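Putative uncharacterized protein tcp24 (PDB 4Q38) is an acyltransferase of the teicoplanin producer that probably transfers a long fatty acyl chain from acyl-CoA to the amino sugar of the glycopeptide antibiotic. Local coordinates at residues D69-P78 and A120-L131; F130-H141 and T180-Y189. All coordinates share one frame; numbering follows the deposited sequence.

Contact 1 of 2, residues D69-P78 and A120-L131; sequences DAEEIVAAAP and AAARYFHVYVFL
Tyr-124 and Tyr-128, one helical turn apart, reach from the start of helix 125-143 to helix 67-76 in the helical N-terminal domain, where the two helix segments cross almost perpendicularly (-85°). Each tyrosine offers a ring face to an aliphatic carbon and its hydroxyl to an oxygen of the other helix. Ile-73 CG1 stands over the centre of the Tyr-124 ring, 3.5 Å from its centroid, a CH-pi contact in which the two side chains meet at about a right angle. The other branch, CG2, turns to the second ring and lies 3.7 Å from Tyr-128 CE1, while Ile-73 CD1 reaches Val-127 CG1. Pro-78, just beyond the helix, sets its CD over the middle of a Tyr-128 face, 10° off the ring normal.

Glu-72 CG sits beside its own backbone N (chi1 -66°) and the chain runs on extended, which carries the carboxylate to the edge of the Tyr-124 ring. There Tyr-124 OH donates to Glu-72 OE1 at 2.7 Å, on the anti side of the carboxylate. The same oxygen forms a salt bridge with Arg-166 of helix 157-169, which also pairs with Asp-69, and water 2 donates to it and in turn takes a weak bond from Arg-123 NH1. The two nearby arginines probably help keep Glu-72 ionised, although Asp-69 shares Arg-166.

Farther along, Ala-76 CB and Ala-120 CB are pressed to 3.3 Å, tighter than ordinary carbon contact. Tyr-128 OH donates to Ile-73 O at 2.6 Å, in the carbonyl plane and on a lone pair.

Contact 2 of 2, residues F130-H141 and T180-Y189; sequences FLATVPAVRRFH and TTYHLRGILY
This is a buried, mostly apolar contact in which the kinked helix 125-143 packs against the end of helix 177-184 and the Schellman motif that leads into edge strand 188-191. No direct hydrogen bond crosses it. Leu-184 is at the centre of the contact: its CD2 lies over the centre of the Phe-130 ring, 3.8 Å from the centroid and 7° off the normal. Phe-130 CG points anti to the backbone N (chi1 -165°), bringing the ring towards helix 177-184, and Thr-180 CB meets its edge in the ring plane. Thr-133 approaches Leu-184 at about a right angle, with CB 3.9 Å from Leu-184 CD2, while its OG1 bonds to Val-129 O in its own helix.

One turn on, Val-137 CG2 rests 3.4 Å from His-183 O, and its CB covers Leu-184 O, a buried carbonyl with no polar partner in the model. Gly-186, at positive phi, closes the helix; its CA passes 3.9 Å from Phe-140 CD2, and its carbonyl oxygen meets that ring at the edge.

The final layer is aromatic and polar. The rings of His-141 and Tyr-189 lie obliquely, planes at 57°, and the side chains run past each other in opposite directions. Arg-138 NH1 donates to His-141 ND1 in the ring plane, which helps fix the imidazole's rotation. On its other nitrogen, water 3 lies 2.8 Å from His-141 NE2 and donates to both His-183 O and Leu-188 O.

In the fold
From the N terminus, the chain passes through helix 67-76 and helix 84-98 before contact 1 closes the first loop at helix 119-123 and the start of helix 125-143. Contact 2 opens farther along that same helix and closes after helices 148-155 and 157-169, at 180-189. The two loops follow in series; the contacts' segments overlap at Phe-130 and Leu-131, and their centres are about 17 Å apart. Helix 125-143 is the common member: its beginning holds helix 67-76, and its later turns hold helix 177-184. Contact 2 also reaches strand 188-191, the edge of the mixed sheet, and so joins the helical N-terminal part to the GNAT-like domain that binds coenzyme A.

Contact 1 of 2, residues D69-P78 and A120-L131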
loop_
_atom_site.group_PDB
_atom_site.type_symbol
_atom_site.label_atom_id
_atom_site.label_comp_id
_atom_site.label_asym_id
_atom_site.label_seq_id
_atom_site.Cartn_x
_atom_site.Cartn_y
_atom_site.Cartn_z
ATOM N N ASP A 69 13.814 7.625 -10.314
ATOM C CA ASP A 69 13.879 7.253 -8.898
ATOM C C ASP A 69 14.869 6.124 -8.644
ATOM O O ASP A 69 15.623 6.182 -7.681
ATOM C CB ASP A 69 12.497 6.857 -8.362
ATOM C CG ASP A 69 11.449 7.905 -8.645
ATOM O OD1 ASP A 69 10.905 7.885 -9.754
ATOM O OD2 ASP A 69 11.168 8.743 -7.768
ATOM N N ALA A 70 14.846 5.103 -9.500
ATOM C CA ALA A 70 15.720 3.935 -9.353
ATOM C C ALA A 70 17.205 4.324 -9.349
ATOM O O ALA A 70 17.978 3.843 -8.505
ATOM C CB ALA A 70 15.430 2.906 -10.436
ATOM N N GLU A 71 17.586 5.203 -10.279
ATOM C CA GLU A 71 18.947 5.764 -10.315
ATOM C C GLU A 71 19.295 6.369 -8.974
ATOM O O GLU A 71 20.358 6.095 -8.415
ATOM C CB GLU A 71 19.060 6.875 -11.358
ATOM C CG GLU A 71 19.189 6.420 -12.795
ATOM C CD GLU A 71 19.141 7.591 -13.761
ATOM O OE1 GLU A 71 20.086 8.410 -13.745
ATOM O OE2 GLU A 71 18.154 7.697 -14.523
ATOM N N GLU A 72 18.393 7.207 -8.469
ATOM C CA GLU A 72 18.603 7.907 -7.208
ATOM C C GLU A 72 18.673 6.939 -6.030
ATOM O O GLU A 72 19.486 7.114 -5.109
ATOM C CB GLU A 72 17.507 8.956 -6.985
ATOM C CG GLU A 72 17.547 10.104 -7.992
ATOM C CD GLU A 72 16.437 11.125 -7.796
ATOM O OE1 GLU A 72 15.591 10.961 -6.884
ATOM O OE2 GLU A 72 16.417 12.110 -8.561
ATOM N N ILE A 73 17.815 5.921 -6.061
ATOM C CA ILE A 73 17.774 4.913 -5.000
ATOM C C ILE A 73 19.117 4.176 -4.916
ATOM O O ILE A 73 19.681 4.009 -3.831
ATOM C CB ILE A 73 16.611 3.909 -5.219
ATOM C CG1 ILE A 73 15.261 4.580 -4.917
ATOM C CG2 ILE A 73 16.800 2.664 -4.360
ATOM C CD1 ILE A 73 14.073 3.982 -5.655
ATOM N N VAL A 74 19.632 3.760 -6.068
ATOM C CA VAL A 74 20.900 3.029 -6.120
ATOM C C VAL A 74 22.043 3.932 -5.647
ATOM O O VAL A 74 22.907 3.506 -4.871
ATOM C CB VAL A 74 21.168 2.445 -7.528
ATOM C CG1 VAL A 74 22.570 1.852 -7.629
ATOM C CG2 VAL A 74 20.127 1.372 -7.863
ATOM N N ALA A 75 22.009 5.190 -6.080
ATOM C CA ALA A 75 23.062 6.152 -5.757
ATOM C C ALA A 75 23.147 6.413 -4.257
ATOM O O ALA A 75 24.238 6.519 -3.700
ATOM C CB ALA A 75 22.843 7.455 -6.516
ATOM N N ALA A 76 21.997 6.492 -3.601
ATOM C CA ALA A 76 21.949 6.883 -2.192
ATOM C C ALA A 76 21.955 5.733 -1.191
ATOM O O ALA A 76 21.904 5.976 0.013
ATOM C CB ALA A 76 20.748 7.778 -1.944
ATOM N N ALA A 77 22.024 4.494 -1.678
ATOM C CA ALA A 77 21.949 3.314 -0.807
ATOM C C ALA A 77 22.859 3.460 0.404
ATOM O O ALA A 77 24.037 3.803 0.264
ATOM C CB ALA A 77 22.259 2.039 -1.578
ATOM N N PRO A 78 22.303 3.237 1.607
ATOM C CA PRO A 78 23.064 3.451 2.821
ATOM C C PRO A 78 24.164 2.412 3.047
ATOM O O PRO A 78 24.186 1.357 2.402
ATOM C CB PRO A 78 22.002 3.358 3.915
ATOM C CG PRO A 78 20.975 2.438 3.337
ATOM C CD PRO A 78 20.905 2.862 1.900
ATOM N N ALA A 120 18.620 11.605 0.765
ATOM C CA ALA A 120 18.040 10.585 -0.091
ATOM C C ALA A 120 17.899 9.218 0.611
ATOM O O ALA A 120 16.871 8.556 0.462
ATOM C CB ALA A 120 18.845 10.468 -1.376
ATOM N N ALA A 121 18.909 8.803 1.380
ATOM C CA ALA A 121 18.827 7.541 2.136
ATOM C C ALA A 121 17.629 7.538 3.096
ATOM O O ALA A 121 16.978 6.502 3.296
ATOM C CB ALA A 121 20.117 7.288 2.909
ATOM N N ALA A 122 17.347 8.697 3.683
ATOM C CA ALA A 122 16.203 8.842 4.587
ATOM C C ALA A 122 14.883 8.814 3.817
ATOM O O ALA A 122 13.955 8.099 4.197
ATOM C CB ALA A 122 16.321 10.122 5.389
ATOM N N ARG A 123 14.807 9.601 2.745
ATOM C CA ARG A 123 13.619 9.629 1.876
ATOM C C ARG A 123 13.302 8.255 1.285
ATOM O O ARG A 123 12.139 7.890 1.159
ATOM C CB ARG A 123 13.795 10.648 0.743
ATOM C CG ARG A 123 13.778 12.100 1.212
ATOM C CD ARG A 123 13.826 13.065 0.034
ATOM N NE ARG A 123 15.164 13.241 -0.542
ATOM C CZ ARG A 123 15.507 12.877 -1.776
ATOM N NH1 ARG A 123 14.624 12.278 -2.588
ATOM N NH2 ARG A 123 16.740 13.119 -2.208
ATOM N N TYR A 124 14.335 7.502 0.919
ATOM C CA TYR A 124 14.130 6.195 0.306
ATOM C C TYR A 124 14.221 5.031 1.303
ATOM O O TYR A 124 14.278 3.874 0.899
ATOM C CB TYR A 124 15.107 5.989 -0.858
ATOM C CG TYR A 124 14.831 6.832 -2.090
ATOM C CD1 TYR A 124 13.607 6.748 -2.765
ATOM C CD2 TYR A 124 15.811 7.682 -2.609
ATOM C CE1 TYR A 124 13.362 7.494 -3.904
ATOM C CE2 TYR A 124 15.579 8.438 -3.754
ATOM C CZ TYR A 124 14.353 8.345 -4.397
ATOM O OH TYR A 124 14.113 9.090 -5.534
ATOM N N PHE A 125 14.213 5.335 2.600
ATOM C CA PHE A 125 14.411 4.305 3.629
ATOM C C PHE A 125 13.564 3.048 3.405
ATOM O O PHE A 125 14.067 1.935 3.419
ATOM C CB PHE A 125 14.160 4.866 5.037
ATOM C CG PHE A 125 14.323 3.843 6.134
ATOM C CD1 PHE A 125 15.598 3.474 6.582
ATOM C CD2 PHE A 125 13.210 3.235 6.713
ATOM C CE1 PHE A 125 15.750 2.518 7.581
ATOM C CE2 PHE A 125 13.356 2.283 7.715
ATOM C CZ PHE A 125 14.631 1.928 8.155
ATOM N N HIS A 126 12.269 3.238 3.213
ATOM C CA HIS A 126 11.345 2.106 3.107
ATOM C C HIS A 126 11.403 1.403 1.786
ATOM O O HIS A 126 10.945 0.265 1.650
ATOM C CB HIS A 126 9.941 2.573 3.461
ATOM C CG HIS A 126 9.818 2.957 4.907
ATOM N ND1 HIS A 126 9.896 2.048 5.898
ATOM C CD2 HIS A 126 9.672 4.201 5.519
ATOM C CE1 HIS A 126 9.794 2.677 7.089
ATOM N NE2 HIS A 126 9.649 3.989 6.857
ATOM N N VAL A 127 11.982 2.059 0.788
ATOM C CA VAL A 127 12.345 1.346 -0.436
ATOM C C VAL A 127 13.463 0.332 -0.140
ATOM O O VAL A 127 13.423 -0.817 -0.629
ATOM C CB VAL A 127 12.770 2.322 -1.554
ATOM C CG1 VAL A 127 13.202 1.560 -2.802
ATOM C CG2 VAL A 127 11.631 3.275 -1.880
ATOM N N TYR A 128 14.455 0.744 0.659
ATOM C CA TYR A 128 15.541 -0.180 1.055
ATOM C C TYR A 128 14.998 -1.331 1.898
ATOM O O TYR A 128 15.407 -2.476 1.725
ATOM C CB TYR A 128 16.678 0.550 1.798
ATOM C CG TYR A 128 17.291 1.647 0.964
ATOM C CD1 TYR A 128 17.876 1.361 -0.273
ATOM C CD2 TYR A 128 17.243 2.968 1.382
ATOM C CE1 TYR A 128 18.406 2.367 -1.062
ATOM C CE2 TYR A 128 17.769 3.989 0.601
ATOM C CZ TYR A 128 18.347 3.676 -0.616
ATOM O OH TYR A 128 18.863 4.670 -1.399
ATOM N N VAL A 129 14.075 -1.014 2.806
ATOM C CA VAL A 129 13.352 -2.055 3.543
ATOM C C VAL A 129 12.716 -3.038 2.570
ATOM O O VAL A 129 12.884 -4.251 2.724
ATOM C CB VAL A 129 12.256 -1.489 4.473
ATOM C CG1 VAL A 129 11.477 -2.631 5.127
ATOM C CG2 VAL A 129 12.861 -0.620 5.560
ATOM N N PHE A 130 12.005 -2.511 1.565
ATOM C CA PHE A 130 11.305 -3.355 0.600
ATOM C C PHE A 130 12.311 -4.238 -0.156
ATOM O O PHE A 130 12.135 -5.454 -0.232
ATOM C CB PHE A 130 10.492 -2.488 -0.381
ATOM C CG PHE A 130 9.459 -3.248 -1.187
ATOM C CD1 PHE A 130 9.833 -4.071 -2.254
ATOM C CD2 PHE A 130 8.098 -3.100 -0.906
ATOM C CE1 PHE A 130 8.875 -4.750 -3.003
ATOM C CE2 PHE A 130 7.139 -3.777 -1.647
ATOM C CZ PHE A 130 7.524 -4.596 -2.702
ATOM N N LEU A 131 13.367 -3.616 -0.694
ATOM C CA LEU A 131 14.415 -4.345 -1.431
ATOM C C LEU A 131 15.060 -5.449 -0.585
ATOM O O LEU A 131 15.308 -6.550 -1.071
ATOM C CB LEU A 131 15.505 -3.378 -1.928
ATOM C CG LEU A 131 15.086 -2.324 -2.958
ATOM C CD1 LEU A 131 16.227 -1.382 -3.314
ATOM C CD2 LEU A 131 14.513 -2.974 -4.210
HETATM O O HOH W 1 17.833 11.877 -4.561
HETATM O O HOH W 2 14.457 13.081 -5.386
#

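Contact 2 of 2, residues F130-H141 and T180-Y189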
loop_
_atom_site.group_PDB
_atom_site.type_symbol
_atom_site.label_atom_id
_atom_site.label_comp_id
_atom_site.label_asym_id
_atom_site.label_seq_id
_atom_site.Cartn_x
_atom_site.Cartn_y
_atom_site.Cartn_z
ATOM N N PHE A 130 12.005 -2.511 1.565
ATOM C CA PHE A 130 11.305 -3.355 0.600
ATOM C C PHE A 130 12.311 -4.238 -0.156
ATOM O O PHE A 130 12.135 -5.454 -0.232
ATOM C CB PHE A 130 10.492 -2.488 -0.381
ATOM C CG PHE A 130 9.459 -3.248 -1.187
ATOM C CD1 PHE A 130 9.833 -4.071 -2.254
ATOM C CD2 PHE A 130 8.098 -3.100 -0.906
ATOM C CE1 PHE A 130 8.875 -4.750 -3.003
ATOM C CE2 PHE A 130 7.139 -3.777 -1.647
ATOM C CZ PHE A 130 7.524 -4.596 -2.702
ATOM N N LEU A 131 13.367 -3.616 -0.694
ATOM C CA LEU A 131 14.415 -4.345 -1.431
ATOM C C LEU A 131 15.060 -5.449 -0.585
ATOM O O LEU A 131 15.308 -6.550 -1.071
ATOM C CB LEU A 131 15.505 -3.378 -1.928
ATOM C CG LEU A 131 15.086 -2.324 -2.958
ATOM C CD1 LEU A 131 16.227 -1.382 -3.314
ATOM C CD2 LEU A 131 14.513 -2.974 -4.210
ATOM N N ALA A 132 15.336 -5.141 0.675
ATOM C CA ALA A 132 15.984 -6.093 1.566
ATOM C C ALA A 132 15.059 -7.269 1.898
ATOM O O ALA A 132 15.525 -8.345 2.288
ATOM C CB ALA A 132 16.434 -5.395 2.835
ATOM N N THR A 133 13.754 -7.058 1.726
ATOM C CA THR A 133 12.744 -8.033 2.149
ATOM C C THR A 133 12.227 -8.864 0.974
ATOM O O THR A 133 11.562 -9.882 1.176
ATOM C CB THR A 133 11.590 -7.322 2.898
ATOM O OG1 THR A 133 12.143 -6.480 3.918
ATOM C CG2 THR A 133 10.615 -8.315 3.537
ATOM N N VAL A 134 12.560 -8.454 -0.250
ATOM C CA VAL A 134 12.133 -9.181 -1.444
ATOM C C VAL A 134 12.517 -10.679 -1.399
ATOM O O VAL A 134 11.661 -11.530 -1.684
ATOM C CB VAL A 134 12.616 -8.511 -2.758
ATOM C CG1 VAL A 134 12.493 -9.455 -3.948
ATOM C CG2 VAL A 134 11.845 -7.223 -3.022
ATOM N N PRO A 135 13.790 -11.006 -1.045
ATOM C CA PRO A 135 14.145 -12.431 -1.036
ATOM C C PRO A 135 13.276 -13.247 -0.076
ATOM O O PRO A 135 12.800 -14.321 -0.447
ATOM C CB PRO A 135 15.610 -12.434 -0.577
ATOM C CG PRO A 135 16.136 -11.088 -0.969
ATOM C CD PRO A 135 14.962 -10.150 -0.769
ATOM N N ALA A 136 13.048 -12.732 1.130
ATOM C CA ALA A 136 12.181 -13.409 2.097
ATOM C C ALA A 136 10.753 -13.643 1.567
ATOM O O ALA A 136 10.228 -14.760 1.643
ATOM C CB ALA A 136 12.134 -12.629 3.405
ATOM N N VAL A 137 10.118 -12.605 1.023
ATOM C CA VAL A 137 8.734 -12.792 0.550
ATOM C C VAL A 137 8.692 -13.699 -0.679
ATOM O O VAL A 137 7.759 -14.482 -0.832
ATOM C CB VAL A 137 7.952 -11.460 0.353
ATOM C CG1 VAL A 137 8.487 -10.651 -0.835
ATOM C CG2 VAL A 137 6.456 -11.739 0.207
ATOM N N ARG A 138 9.708 -13.620 -1.539
ATOM C CA ARG A 138 9.770 -14.495 -2.714
ATOM C C ARG A 138 9.917 -15.969 -2.303
ATOM O O ARG A 138 9.364 -16.860 -2.961
ATOM C CB ARG A 138 10.899 -14.078 -3.678
ATOM C CG ARG A 138 10.655 -12.776 -4.440
ATOM C CD ARG A 138 9.487 -12.887 -5.407
ATOM N NE ARG A 138 9.749 -13.835 -6.496
ATOM C CZ ARG A 138 8.854 -14.690 -6.991
ATOM N NH1 ARG A 138 7.612 -14.758 -6.495
ATOM N NH2 ARG A 138 9.204 -15.500 -7.982
ATOM N N ARG A 139 10.648 -16.221 -1.216
ATOM C CA ARG A 139 10.758 -17.582 -0.666
ATOM C C ARG A 139 9.403 -18.058 -0.153
ATOM O O ARG A 139 9.028 -19.211 -0.362
ATOM C CB ARG A 139 11.800 -17.661 0.452
ATOM C CG ARG A 139 13.241 -17.558 -0.032
ATOM C CD ARG A 139 14.239 -17.988 1.037
ATOM N NE ARG A 139 14.281 -17.085 2.198
ATOM C CZ ARG A 139 14.999 -15.960 2.267
ATOM N NH1 ARG A 139 15.741 -15.560 1.238
ATOM N NH2 ARG A 139 14.970 -15.222 3.368
ATOM N N PHE A 140 8.674 -17.161 0.509
ATOM C CA PHE A 140 7.320 -17.463 0.971
ATOM C C PHE A 140 6.386 -17.775 -0.202
ATOM O O PHE A 140 5.654 -18.769 -0.148
ATOM C CB PHE A 140 6.760 -16.338 1.860
ATOM C CG PHE A 140 5.393 -16.631 2.422
ATOM C CD1 PHE A 140 5.223 -17.583 3.434
ATOM C CD2 PHE A 140 4.273 -15.948 1.950
ATOM C CE1 PHE A 140 3.958 -17.849 3.954
ATOM C CE2 PHE A 140 3.010 -16.206 2.469
ATOM C CZ PHE A 140 2.853 -17.161 3.469
ATOM N N HIS A 141 6.419 -16.941 -1.255
ATOM C CA HIS A 141 5.666 -17.215 -2.495
ATOM C C HIS A 141 5.936 -18.605 -3.029
ATOM O O HIS A 141 5.005 -19.354 -3.384
ATOM C CB HIS A 141 5.981 -16.187 -3.600
ATOM C CG HIS A 141 5.472 -14.787 -3.320
ATOM N ND1 HIS A 141 5.947 -13.703 -3.971
ATOM C CD2 HIS A 141 4.518 -14.315 -2.412
ATOM C CE1 HIS A 141 5.317 -12.595 -3.523
ATOM N NE2 HIS A 141 4.447 -12.967 -2.562
ATOM N N THR A 180 2.831 -1.384 2.137
ATOM C CA THR A 180 3.745 -2.407 1.594
ATOM C C THR A 180 4.036 -3.560 2.567
ATOM O O THR A 180 4.546 -4.583 2.131
ATOM C CB THR A 180 5.073 -1.828 1.041
ATOM O OG1 THR A 180 5.659 -0.987 2.023
ATOM C CG2 THR A 180 4.828 -1.007 -0.247
ATOM N N THR A 181 3.685 -3.428 3.854
ATOM C CA THR A 181 3.811 -4.580 4.766
ATOM C C THR A 181 2.897 -5.719 4.332
ATOM O O THR A 181 3.164 -6.870 4.651
ATOM C CB THR A 181 3.500 -4.278 6.269
ATOM O OG1 THR A 181 2.117 -3.935 6.443
ATOM C CG2 THR A 181 4.390 -3.176 6.839
ATOM N N TYR A 182 1.809 -5.390 3.629
ATOM C CA TYR A 182 0.906 -6.421 3.107
ATOM C C TYR A 182 1.602 -7.229 2.014
ATOM O O TYR A 182 1.609 -8.464 2.055
ATOM C CB TYR A 182 -0.385 -5.812 2.557
ATOM C CG TYR A 182 -1.403 -5.400 3.604
ATOM C CD1 TYR A 182 -1.206 -4.260 4.393
ATOM C CD2 TYR A 182 -2.590 -6.126 3.780
ATOM C CE1 TYR A 182 -2.148 -3.873 5.345
ATOM C CE2 TYR A 182 -3.537 -5.741 4.727
ATOM C CZ TYR A 182 -3.307 -4.617 5.505
ATOM O OH TYR A 182 -4.237 -4.227 6.439
ATOM N N HIS A 183 2.192 -6.531 1.040
ATOM C CA HIS A 183 2.892 -7.215 -0.041
ATOM C C HIS A 183 4.023 -8.031 0.518
ATOM O O HIS A 183 4.209 -9.184 0.134
ATOM C CB HIS A 183 3.464 -6.226 -1.062
ATOM C CG HIS A 183 2.505 -5.144 -1.492
ATOM N ND1 HIS A 183 1.950 -4.280 -0.627
ATOM C CD2 HIS A 183 2.041 -4.787 -2.755
ATOM C CE1 HIS A 183 1.162 -3.416 -1.291
ATOM N NE2 HIS A 183 1.229 -3.715 -2.598
ATOM N N LEU A 184 4.786 -7.430 1.429
ATOM C CA LEU A 184 6.003 -8.055 1.984
ATOM C C LEU A 184 5.747 -9.211 2.956
ATOM O O LEU A 184 6.636 -10.033 3.201
ATOM C CB LEU A 184 6.895 -6.992 2.653
ATOM C CG LEU A 184 7.525 -5.956 1.700
ATOM C CD1 LEU A 184 8.263 -4.867 2.473
ATOM C CD2 LEU A 184 8.439 -6.612 0.689
ATOM N N ARG A 185 4.541 -9.281 3.506
ATOM C CA ARG A 185 4.174 -10.438 4.316
ATOM C C ARG A 185 3.510 -11.538 3.505
ATOM O O ARG A 185 3.114 -12.560 4.054
ATOM C CB ARG A 185 3.274 -10.021 5.472
ATOM C CG ARG A 185 4.022 -9.332 6.598
ATOM C CD ARG A 185 3.050 -8.872 7.661
ATOM N NE ARG A 185 2.214 -7.744 7.226
ATOM C CZ ARG A 185 1.046 -7.427 7.776
ATOM N NH1 ARG A 185 0.521 -8.200 8.734
ATOM N NH2 ARG A 185 0.373 -6.362 7.346
ATOM N N GLY A 186 3.387 -11.348 2.194
ATOM C CA GLY A 186 2.744 -12.370 1.382
ATOM C C GLY A 186 1.273 -12.603 1.711
ATOM O O GLY A 186 0.763 -13.707 1.533
ATOM N N ILE A 187 0.598 -11.563 2.191
ATOM C CA ILE A 187 -0.827 -11.637 2.521
ATOM C C ILE A 187 -1.701 -10.863 1.545
ATOM O O ILE A 187 -2.924 -10.797 1.718
ATOM C CB ILE A 187 -1.100 -11.175 3.982
ATOM C CG1 ILE A 187 -0.680 -9.709 4.195
ATOM C CG2 ILE A 187 -0.370 -12.099 4.946
ATOM C CD1 ILE A 187 -1.249 -9.059 5.440
ATOM N N LEU A 188 -1.070 -10.293 0.513
ATOM C CA LEU A 188 -1.763 -9.534 -0.523
ATOM C C LEU A 188 -1.244 -10.012 -1.874
ATOM O O LEU A 188 -0.025 -10.176 -2.043
ATOM C CB LEU A 188 -1.476 -8.033 -0.374
ATOM C CG LEU A 188 -2.093 -7.076 -1.413
ATOM C CD1 LEU A 188 -3.511 -6.702 -1.038
ATOM C CD2 LEU A 188 -1.267 -5.801 -1.526
ATOM N N TYR A 189 -2.156 -10.218 -2.818
ATOM C CA TYR A 189 -1.812 -10.662 -4.184
ATOM C C TYR A 189 -2.569 -9.887 -5.242
ATOM O O TYR A 189 -3.785 -9.722 -5.152
ATOM C CB TYR A 189 -2.036 -12.186 -4.352
ATOM C CG TYR A 189 -1.100 -12.926 -3.451
ATOM C CD1 TYR A 189 0.215 -13.179 -3.847
ATOM C CD2 TYR A 189 -1.494 -13.300 -2.157
ATOM C CE1 TYR A 189 1.107 -13.810 -3.004
ATOM C CE2 TYR A 189 -0.602 -13.924 -1.300
ATOM C CZ TYR A 189 0.696 -14.170 -1.729
ATOM O OH TYR A 189 1.602 -14.778 -0.891
HETATM O O HOH W 3 2.825 -10.923 -1.597
#